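Local coordinates for acetylxylan esterase (Geobacillus stearothermophilus, PDB 5BN1), which removes acetyl side groups from the xylose backbone units of xylan and xylo-oligosaccharides, working as a donut-shaped homooctamer of the GDSL lipolytic enzyme family, at residues 63-68 against 91-96; 10-15 against 67-72; 108-113 against 151-156. The protein carries 1 engineered substitution. All coordinates share one frame; numbering follows the deposited sequence.

Contact 1 of 3, residues 63-68 against 91-96; sequences GNTVRD and INDVWR
Asn92 reaches the loop Gly63-Asn64 with its amide nitrogen: ND2 donates to Asn64 O (3.0 Å, 165° at the hydrogen). The acceptor lies in the amide plane of Asn92, whereas ND2 stands well above the plane of the Asn64 carbonyl. This bond fixes the turn of an amide that, together with Gly63, probably stabilises the transition state in the oxyanion hole of this SGNH hydrolase. The backbone N of Asn92 donates to a water that also lies 2.8 Å from Asn64 O. Asp93 follows, a first torsion of -51° turning its carboxylate to the start of helix 66-78. OD2 accepts from Val66 N on the syn lone pair in an almost straight bond (2.8 Å, 177°), while OD1 lies 3.2 Å from Thr65 CA. A negative group here would probably interact favourably with the helix dipole. The same helix start carries a capping box, in which Thr65 N donates to Asp68 OD2 and Thr65 OG1 weakly accepts from Asp68 N. Arg96 braces Asn92 from one turn on, its NH2 bonding Asn92 OD1 at 2.9 Å from above the amide's carbonyl plane, and also a water held by Gly63 O. Helix 110-124 covers Val66 and Asp93 through Tyr113, helix 146-165 packs against Val94, and Trp95 stacks on Trp190 of the second subunit.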
loop_
_atom_site.group_PDB
_atom_site.type_symbol
_atom_site.label_atom_id
_atom_site.label_comp_id
_atom_site.label_asym_id
_atom_site.label_seq_id
_atom_site.Cartn_x
_atom_site.Cartn_y
_atom_site.Cartn_z
ATOM N N GLY A 63 -22.024 10.881 -6.677
ATOM C CA GLY A 63 -23.238 10.141 -6.495
ATOM C C GLY A 63 -24.489 10.908 -6.156
ATOM O O GLY A 63 -25.540 10.295 -6.094
ATOM N N ASN A 64 -24.300 12.159 -5.803
ATOM C CA ASN A 64 -25.494 12.893 -5.268
ATOM C C ASN A 64 -26.585 13.150 -6.310
ATOM O O ASN A 64 -26.364 13.372 -7.480
ATOM C CB ASN A 64 -25.065 14.249 -4.701
ATOM C CG ASN A 64 -24.566 14.257 -3.323
ATOM O OD1 ASN A 64 -24.284 13.192 -2.638
ATOM N ND2 ASN A 64 -24.589 15.419 -2.834
ATOM N N THR A 65 -27.808 13.102 -5.771
ATOM C CA THR A 65 -29.017 13.579 -6.430
ATOM C C THR A 65 -29.397 14.874 -5.679
ATOM O O THR A 65 -28.820 15.275 -4.695
ATOM C CB THR A 65 -30.113 12.596 -6.287
ATOM O OG1 THR A 65 -30.466 12.492 -4.872
ATOM C CG2 THR A 65 -29.790 11.212 -6.796
ATOM N N VAL A 66 -30.478 15.466 -6.153
ATOM C CA VAL A 66 -30.933 16.708 -5.451
ATOM C C VAL A 66 -31.461 16.365 -4.050
ATOM O O VAL A 66 -31.446 17.212 -3.155
ATOM C CB VAL A 66 -31.959 17.468 -6.306
ATOM C CG1 VAL A 66 -33.351 16.816 -6.285
ATOM C CG2 VAL A 66 -32.059 18.914 -5.814
ATOM N N ARG A 67 -31.880 15.134 -3.828
ATOM C CA ARG A 67 -32.347 14.691 -2.540
ATOM C C ARG A 67 -31.151 14.725 -1.565
ATOM O O ARG A 67 -31.208 15.168 -0.394
ATOM C CB ARG A 67 -32.897 13.327 -2.634
ATOM C CG ARG A 67 -33.413 12.780 -1.298
ATOM C CD ARG A 67 -33.800 11.297 -1.428
ATOM N NE ARG A 67 -34.802 10.989 -2.461
ATOM C CZ ARG A 67 -34.915 9.872 -3.151
ATOM N NH1 ARG A 67 -33.969 8.874 -3.029
ATOM N NH2 ARG A 67 -35.879 9.687 -3.986
ATOM N N ASP A 68 -29.937 14.301 -2.034
ATOM C CA ASP A 68 -28.791 14.414 -1.216
ATOM C C ASP A 68 -28.361 15.846 -0.982
ATOM O O ASP A 68 -27.851 16.174 0.115
ATOM C CB ASP A 68 -27.625 13.646 -1.865
ATOM C CG ASP A 68 -27.938 12.199 -2.054
ATOM O OD1 ASP A 68 -28.248 11.492 -1.035
ATOM O OD2 ASP A 68 -27.820 11.648 -3.179
ATOM N N ILE A 91 -27.979 14.639 -13.036
ATOM C CA ILE A 91 -27.478 13.478 -13.723
ATOM C C ILE A 91 -27.822 12.174 -13.023
ATOM O O ILE A 91 -28.287 11.242 -13.667
ATOM C CB ILE A 91 -25.972 13.590 -13.960
ATOM C CG1 ILE A 91 -25.681 14.619 -15.037
ATOM C CG2 ILE A 91 -25.385 12.220 -14.422
ATOM C CD1 ILE A 91 -24.226 15.014 -15.229
ATOM N N ASN A 92 -27.621 12.094 -11.711
ATOM C CA ASN A 92 -27.840 10.877 -10.968
ATOM C C ASN A 92 -29.347 10.623 -10.769
ATOM O O ASN A 92 -29.820 9.504 -10.825
ATOM C CB ASN A 92 -27.118 10.859 -9.699
ATOM C CG ASN A 92 -25.623 10.789 -9.928
ATOM O OD1 ASN A 92 -25.178 9.858 -10.645
ATOM N ND2 ASN A 92 -24.880 11.589 -9.313
ATOM N N ASP A 93 -30.091 11.734 -10.561
ATOM C CA ASP A 93 -31.541 11.688 -10.426
ATOM C C ASP A 93 -32.154 10.921 -11.563
ATOM O O ASP A 93 -33.119 10.147 -11.381
ATOM C CB ASP A 93 -32.057 13.104 -10.352
ATOM C CG ASP A 93 -31.356 13.954 -9.334
ATOM O OD1 ASP A 93 -30.075 14.163 -9.437
ATOM O OD2 ASP A 93 -31.959 14.488 -8.357
ATOM N N VAL A 94 -31.661 11.130 -12.777
ATOM C CA VAL A 94 -32.005 10.505 -13.999
ATOM C C VAL A 94 -31.335 9.124 -14.113
ATOM O O VAL A 94 -31.968 8.144 -14.455
ATOM C CB VAL A 94 -31.686 11.392 -15.189
ATOM C CG1 VAL A 94 -31.925 10.693 -16.462
ATOM C CG2 VAL A 94 -32.539 12.692 -15.112
ATOM N N TRP A 95 -30.012 9.130 -14.018
ATOM C CA TRP A 95 -29.234 7.907 -14.374
ATOM C C TRP A 95 -29.727 6.698 -13.629
ATOM O O TRP A 95 -29.813 5.632 -14.223
ATOM C CB TRP A 95 -27.770 8.157 -14.100
ATOM C CG TRP A 95 -26.795 7.305 -14.879
ATOM C CD1 TRP A 95 -27.046 6.466 -15.912
ATOM C CD2 TRP A 95 -25.365 7.477 -14.826
ATOM N NE1 TRP A 95 -25.849 5.969 -16.434
ATOM C CE2 TRP A 95 -24.810 6.588 -15.786
ATOM C CE3 TRP A 95 -24.545 8.196 -13.997
ATOM C CZ2 TRP A 95 -23.406 6.550 -15.992
ATOM C CZ3 TRP A 95 -23.176 8.103 -14.149
ATOM C CH2 TRP A 95 -22.651 7.274 -15.161
ATOM N N ARG A 96 -29.992 6.832 -12.342
ATOM C CA ARG A 96 -30.504 5.703 -11.575
ATOM C C ARG A 96 -31.692 5.005 -12.139
ATOM O O ARG A 96 -31.910 3.789 -12.001
ATOM C CB ARG A 96 -30.658 6.038 -10.099
ATOM C CG ARG A 96 -29.438 6.445 -9.347
ATOM C CD ARG A 96 -28.372 5.359 -9.180
ATOM N NE ARG A 96 -27.513 5.340 -10.366
ATOM C CZ ARG A 96 -26.545 6.206 -10.620
ATOM N NH1 ARG A 96 -25.832 6.078 -11.760
ATOM N NH2 ARG A 96 -26.307 7.266 -9.850
HETATM O O HOH W 1 -27.103 8.203 -7.195
HETATM O O HOH W 2 -26.978 14.488 -10.012
#

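Contact 2 of 3, residues 10-15 against 67-72; sequences LFIGDS and RDLKAR
Ile12, on strand 8-13 of the parallel sheet of an SGNH-type alpha/beta fold, packs against Leu69 and Arg72 of helix 66-78. That helix belongs to a beta-alpha-beta crossover: it joins strand 55-58 to strand 84-88 and in doing so passes over strand 8-13, which lies between them. The axes of strand 10-13 and helix 67-72 approach to 9.7 Å, their N-to-C directions 133° apart. With CG1 anti to the backbone N (chi1 -162°) and CD1 carrying the chain straight on, the Ile12 side chain runs out toward the helix. Its CG1 meets Leu69 CD2 at 3.9 Å, and its CD1 lies over one face of the Arg72 guanidinium, 3.6 Å from NH1. Gly13 comes next, with backbone angles at which a CB would jam against the carbonyl O of Ile12. Its own carbonyl O lies at the edge of the guanidinium, in plane, 3.4 Å from Arg72 NH2. Firmer partners of NH1 are Asp76, one turn on in the same helix (a salt bridge), and Lys59 O, just past strand 55-58 (a hydrogen bond). Putting a leucine in place of Arg72 would probably leave Asp76 without its cationic mate and strip the flat cover from Ile12 CD1. Past Gly13 the chain turns into a short helix, where Asp14 OD1 caps Ile16 N and the OG of Ser15, the probable nucleophile, hydrogen-bonds to His194 NE2.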
loop_
_atom_site.group_PDB
_atom_site.type_symbol
_atom_site.label_atom_id
_atom_site.label_comp_id
_atom_site.label_asym_id
_atom_site.label_seq_id
_atom_site.Cartn_x
_atom_site.Cartn_y
_atom_site.Cartn_z
ATOM N N LEU A 10 -19.450 29.341 -4.515
ATOM C CA LEU A 10 -19.517 28.019 -4.015
ATOM C C LEU A 10 -20.182 27.191 -5.069
ATOM O O LEU A 10 -21.274 27.476 -5.547
ATOM C CB LEU A 10 -20.288 27.907 -2.700
ATOM C CG LEU A 10 -20.445 26.577 -2.038
ATOM C CD1 LEU A 10 -20.614 26.793 -0.537
ATOM C CD2 LEU A 10 -21.679 25.833 -2.499
ATOM N N PHE A 11 -19.551 26.047 -5.461
ATOM C CA PHE A 11 -20.083 25.094 -6.437
ATOM C C PHE A 11 -20.539 23.880 -5.681
ATOM O O PHE A 11 -19.910 23.352 -4.769
ATOM C CB PHE A 11 -18.982 24.663 -7.427
ATOM C CG PHE A 11 -18.548 25.706 -8.387
ATOM C CD1 PHE A 11 -19.081 25.737 -9.619
ATOM C CD2 PHE A 11 -17.450 26.556 -8.065
ATOM C CE1 PHE A 11 -18.686 26.655 -10.582
ATOM C CE2 PHE A 11 -17.016 27.441 -9.024
ATOM C CZ PHE A 11 -17.606 27.521 -10.251
ATOM N N ILE A 12 -21.738 23.411 -6.108
ATOM C CA ILE A 12 -22.309 22.230 -5.523
ATOM C C ILE A 12 -22.938 21.358 -6.642
ATOM O O ILE A 12 -23.355 21.837 -7.697
ATOM C CB ILE A 12 -23.225 22.481 -4.317
ATOM C CG1 ILE A 12 -23.462 21.224 -3.477
ATOM C CG2 ILE A 12 -24.499 23.175 -4.798
ATOM C CD1 ILE A 12 -24.102 21.438 -2.092
ATOM N N GLY A 13 -22.876 20.036 -6.427
ATOM C CA GLY A 13 -23.319 19.111 -7.377
ATOM C C GLY A 13 -22.806 17.717 -7.013
ATOM O O GLY A 13 -22.577 17.375 -5.871
ATOM N N ASP A 14 -22.693 16.902 -8.093
ATOM C CA ASP A 14 -22.300 15.466 -8.025
ATOM C C ASP A 14 -20.823 15.257 -8.410
ATOM O O ASP A 14 -20.056 16.154 -8.272
ATOM C CB ASP A 14 -23.312 14.696 -8.849
ATOM C CG ASP A 14 -23.378 15.138 -10.242
ATOM O OD1 ASP A 14 -22.372 15.632 -10.801
ATOM O OD2 ASP A 14 -24.463 15.109 -10.846
ATOM N N SER A 15 -20.535 14.066 -8.924
ATOM C CA SER A 15 -19.127 13.820 -9.296
ATOM C C SER A 15 -18.560 14.768 -10.301
ATOM O O SER A 15 -17.364 15.065 -10.294
ATOM C CB SER A 15 -18.902 12.415 -9.875
ATOM O OG SER A 15 -19.773 12.224 -11.008
ATOM N N ARG A 67 -31.880 15.134 -3.828
ATOM C CA ARG A 67 -32.347 14.691 -2.540
ATOM C C ARG A 67 -31.151 14.725 -1.565
ATOM O O ARG A 67 -31.208 15.168 -0.394
ATOM C CB ARG A 67 -32.897 13.327 -2.634
ATOM C CG ARG A 67 -33.413 12.780 -1.298
ATOM C CD ARG A 67 -33.800 11.297 -1.428
ATOM N NE ARG A 67 -34.802 10.989 -2.461
ATOM C CZ ARG A 67 -34.915 9.872 -3.151
ATOM N NH1 ARG A 67 -33.969 8.874 -3.029
ATOM N NH2 ARG A 67 -35.879 9.687 -3.986
ATOM N N ASP A 68 -29.937 14.301 -2.034
ATOM C CA ASP A 68 -28.791 14.414 -1.216
ATOM C C ASP A 68 -28.361 15.846 -0.982
ATOM O O ASP A 68 -27.851 16.174 0.115
ATOM C CB ASP A 68 -27.625 13.646 -1.865
ATOM C CG ASP A 68 -27.938 12.199 -2.054
ATOM O OD1 ASP A 68 -28.248 11.492 -1.035
ATOM O OD2 ASP A 68 -27.820 11.648 -3.179
ATOM N N LEU A 69 -28.470 16.691 -1.983
ATOM C CA LEU A 69 -28.209 18.135 -1.778
ATOM C C LEU A 69 -29.041 18.714 -0.670
ATOM O O LEU A 69 -28.537 19.352 0.201
ATOM C CB LEU A 69 -28.398 18.937 -3.022
ATOM C CG LEU A 69 -27.544 18.639 -4.231
ATOM C CD1 LEU A 69 -27.556 19.748 -5.243
ATOM C CD2 LEU A 69 -26.107 18.363 -3.909
ATOM N N LYS A 70 -30.316 18.358 -0.692
ATOM C CA LYS A 70 -31.202 18.894 0.373
ATOM C C LYS A 70 -30.747 18.483 1.719
ATOM O O LYS A 70 -30.773 19.271 2.659
ATOM C CB LYS A 70 -32.642 18.463 0.135
ATOM C CG LYS A 70 -33.594 18.912 1.294
ATOM C CD LYS A 70 -34.953 18.418 0.914
ATOM C CE LYS A 70 -36.000 18.778 1.967
ATOM N NZ LYS A 70 -37.242 17.955 1.692
ATOM N N ALA A 71 -30.295 17.227 1.873
ATOM C CA ALA A 71 -29.960 16.709 3.182
ATOM C C ALA A 71 -28.749 17.418 3.772
ATOM O O ALA A 71 -28.574 17.428 5.010
ATOM C CB ALA A 71 -29.771 15.194 3.097
ATOM N N ARG A 72 -27.869 17.985 2.956
ATOM C CA ARG A 72 -26.637 18.638 3.372
ATOM C C ARG A 72 -26.563 20.116 3.154
ATOM O O ARG A 72 -25.547 20.760 3.326
ATOM C CB ARG A 72 -25.375 17.954 2.798
ATOM C CG ARG A 72 -25.200 18.051 1.292
ATOM C CD ARG A 72 -24.176 17.036 0.845
ATOM N NE ARG A 72 -23.939 17.073 -0.592
ATOM C CZ ARG A 72 -23.036 17.847 -1.221
ATOM N NH1 ARG A 72 -22.305 18.773 -0.560
ATOM N NH2 ARG A 72 -22.892 17.830 -2.557
#

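Contact 3 of 3, residues 108-113 against 151-156; sequences VYLDEY and MDQYGR
Tyr154 extends its ring from helix 146-165 to Leu110, which lies over one face, and to Tyr113, which it meets obliquely at the CD2-CE2 side; its hydroxyl reaches the backbone just ahead of helix 110-124. There OH donates to Val108 O at 2.6 Å, lying in the carbonyl plane on a lone pair. Leu110 has CG anti to its backbone N (chi1 -168°), which sends the isobutyl group along the ring: CD1 makes a CH-pi contact over the face of Tyr154, 3.8 Å from its centroid. The other branch, CD2, rests on the amide of Gln153, 3.7 Å from CD. Tyr113 has the same kind of first torsion (-177°) and turns a face to the neighbouring ring, so that Tyr154 CD2 stands 3.3 Å above its centre. The ring planes are at 49° and the centroids 4.6 Å apart. At its far end the Tyr113 hydroxyl binds Ile89 O. Two kinds of force thus share the work: dispersion and CH-pi contact hold the Tyr154 ring against Leu110 and Tyr113, while its hydroxyl, bonded to Gln97 NE2 as well as to Val108 O, is satisfied within the protein.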
loop_
_atom_site.group_PDB
_atom_site.type_symbol
_atom_site.label_atom_id
_atom_site.label_comp_id
_atom_site.label_asym_id
_atom_site.label_seq_id
_atom_site.Cartn_x
_atom_site.Cartn_y
_atom_site.Cartn_z
ATOM N N VAL A 108 -34.881 9.726 -8.390
ATOM C CA VAL A 108 -35.521 11.014 -8.018
ATOM C C VAL A 108 -36.276 11.432 -9.246
ATOM O O VAL A 108 -35.730 11.928 -10.229
ATOM C CB VAL A 108 -34.490 12.057 -7.586
ATOM C CG1 VAL A 108 -35.172 13.379 -7.317
ATOM C CG2 VAL A 108 -33.719 11.638 -6.396
ATOM N N TYR A 109 -37.606 11.234 -9.262
ATOM C CA TYR A 109 -38.529 11.461 -10.351
ATOM C C TYR A 109 -38.794 12.981 -10.448
ATOM O O TYR A 109 -38.414 13.702 -9.518
ATOM C CB TYR A 109 -39.809 10.669 -10.127
ATOM C CG TYR A 109 -39.578 9.171 -10.179
ATOM C CD1 TYR A 109 -39.050 8.568 -11.297
ATOM C CD2 TYR A 109 -40.011 8.355 -9.106
ATOM C CE1 TYR A 109 -38.822 7.208 -11.307
ATOM C CE2 TYR A 109 -39.682 6.990 -9.102
ATOM C CZ TYR A 109 -39.190 6.451 -10.215
ATOM O OH TYR A 109 -38.987 5.066 -10.289
ATOM N N LEU A 110 -39.380 13.335 -11.570
ATOM C CA LEU A 110 -39.439 14.767 -11.918
ATOM C C LEU A 110 -40.131 15.568 -10.870
ATOM O O LEU A 110 -39.776 16.700 -10.637
ATOM C CB LEU A 110 -40.060 14.893 -13.287
ATOM C CG LEU A 110 -39.949 16.298 -13.954
ATOM C CD1 LEU A 110 -38.479 16.483 -14.366
ATOM C CD2 LEU A 110 -40.833 16.424 -15.131
ATOM N N ASP A 111 -41.233 15.015 -10.288
ATOM C CA ASP A 111 -41.879 15.764 -9.225
ATOM C C ASP A 111 -41.052 16.073 -8.020
ATOM O O ASP A 111 -41.035 17.197 -7.535
ATOM C CB ASP A 111 -43.201 15.069 -8.777
ATOM C CG ASP A 111 -43.031 13.696 -8.208
ATOM O OD1 ASP A 111 -42.128 12.919 -8.614
ATOM O OD2 ASP A 111 -43.766 13.333 -7.273
ATOM N N GLU A 112 -40.256 15.101 -7.522
ATOM C CA GLU A 112 -39.336 15.327 -6.450
ATOM C C GLU A 112 -38.209 16.275 -6.879
ATOM O O GLU A 112 -37.876 17.127 -6.111
ATOM C CB GLU A 112 -38.764 14.016 -5.898
ATOM C CG GLU A 112 -37.899 14.205 -4.726
ATOM C CD GLU A 112 -37.283 12.928 -4.110
ATOM O OE1 GLU A 112 -37.544 11.837 -4.641
ATOM O OE2 GLU A 112 -36.518 13.085 -3.163
ATOM N N TYR A 113 -37.738 16.091 -8.070
ATOM C CA TYR A 113 -36.653 16.949 -8.580
ATOM C C TYR A 113 -37.052 18.430 -8.649
ATOM O O TYR A 113 -36.353 19.263 -8.047
ATOM C CB TYR A 113 -36.178 16.431 -9.924
ATOM C CG TYR A 113 -35.029 17.196 -10.501
ATOM C CD1 TYR A 113 -33.745 16.932 -10.096
ATOM C CD2 TYR A 113 -35.256 18.098 -11.501
ATOM C CE1 TYR A 113 -32.686 17.611 -10.626
ATOM C CE2 TYR A 113 -34.178 18.804 -12.117
ATOM C CZ TYR A 113 -32.891 18.519 -11.628
ATOM O OH TYR A 113 -31.868 19.229 -12.244
ATOM N N MET A 151 -33.131 13.403 -19.608
ATOM C CA MET A 151 -32.270 14.429 -19.145
ATOM C C MET A 151 -32.682 15.844 -19.651
ATOM O O MET A 151 -32.610 16.789 -18.903
ATOM C CB MET A 151 -30.793 14.127 -19.578
ATOM C CG MET A 151 -29.778 14.796 -18.731
ATOM S SD MET A 151 -29.634 14.228 -17.028
ATOM C CE MET A 151 -28.769 12.700 -17.391
ATOM N N ASP A 152 -33.079 15.881 -20.922
ATOM C CA ASP A 152 -33.572 17.145 -21.542
ATOM C C ASP A 152 -34.785 17.669 -20.756
ATOM O O ASP A 152 -34.896 18.895 -20.479
ATOM C CB ASP A 152 -33.875 17.050 -22.974
ATOM C CG ASP A 152 -32.649 17.008 -23.894
ATOM O OD1 ASP A 152 -31.553 17.024 -23.407
ATOM O OD2 ASP A 152 -32.952 16.843 -25.108
ATOM N N GLN A 153 -35.638 16.733 -20.326
ATOM C CA GLN A 153 -36.819 17.152 -19.505
ATOM C C GLN A 153 -36.436 17.757 -18.205
ATOM O O GLN A 153 -36.910 18.788 -17.740
ATOM C CB GLN A 153 -37.745 15.982 -19.380
ATOM C CG GLN A 153 -38.962 16.381 -18.544
ATOM C CD GLN A 153 -39.956 15.250 -18.476
ATOM O OE1 GLN A 153 -39.600 14.036 -18.216
ATOM N NE2 GLN A 153 -41.195 15.571 -18.856
ATOM N N TYR A 154 -35.440 17.182 -17.451
ATOM C CA TYR A 154 -34.882 17.734 -16.232
ATOM C C TYR A 154 -34.209 19.068 -16.501
ATOM O O TYR A 154 -34.329 19.986 -15.695
ATOM C CB TYR A 154 -33.933 16.732 -15.535
ATOM C CG TYR A 154 -34.623 15.606 -14.749
ATOM C CD1 TYR A 154 -35.477 14.708 -15.423
ATOM C CD2 TYR A 154 -34.370 15.413 -13.418
ATOM C CE1 TYR A 154 -36.169 13.685 -14.708
ATOM C CE2 TYR A 154 -35.003 14.393 -12.709
ATOM C CZ TYR A 154 -35.838 13.559 -13.398
ATOM O OH TYR A 154 -36.506 12.513 -12.693
ATOM N N GLY A 155 -33.509 19.178 -17.614
ATOM C CA GLY A 155 -32.929 20.447 -17.989
ATOM C C GLY A 155 -34.011 21.565 -18.190
ATOM O O GLY A 155 -33.672 22.674 -17.899
ATOM N N ARG A 156 -35.123 21.180 -18.769
ATOM C CA ARG A 156 -36.286 22.150 -18.928
ATOM C C ARG A 156 -36.685 22.642 -17.580
ATOM O O ARG A 156 -36.959 23.868 -17.371
ATOM C CB ARG A 156 -37.421 21.551 -19.683
ATOM C CG ARG A 156 -37.189 21.316 -21.088
ATOM C CD ARG A 156 -38.439 21.144 -21.928
ATOM N NE ARG A 156 -39.179 19.919 -21.629
ATOM C CZ ARG A 156 -38.946 18.749 -22.127
ATOM N NH1 ARG A 156 -37.879 18.483 -22.896
ATOM N NH2 ARG A 156 -39.695 17.716 -21.790
#

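Contacts 1 and 2 have centres 9 Å apart and share helix 66-78, whose start faces helix 91-99 and whose next turn lies on strand 8-13. They meet at the probable catalytic centre: Asn92 ND2 lies 3.5 Å from Asp14 CB, and the Asn92 and Ser15 side chains are about 5 Å apart. Contact 3, centred 10 Å from contact 1, adjoins it through Asp93, with Tyr113 CD1 at 3.5 Å from Asp93 OD2 and the Val108 side chain about 7 Å from that of Asn92. Contacts 2 and 3 are 16 Å apart between centres, yet a salt bridge spans their segments, Arg67 NH2 to Glu112 OE1 at 2.8 Å.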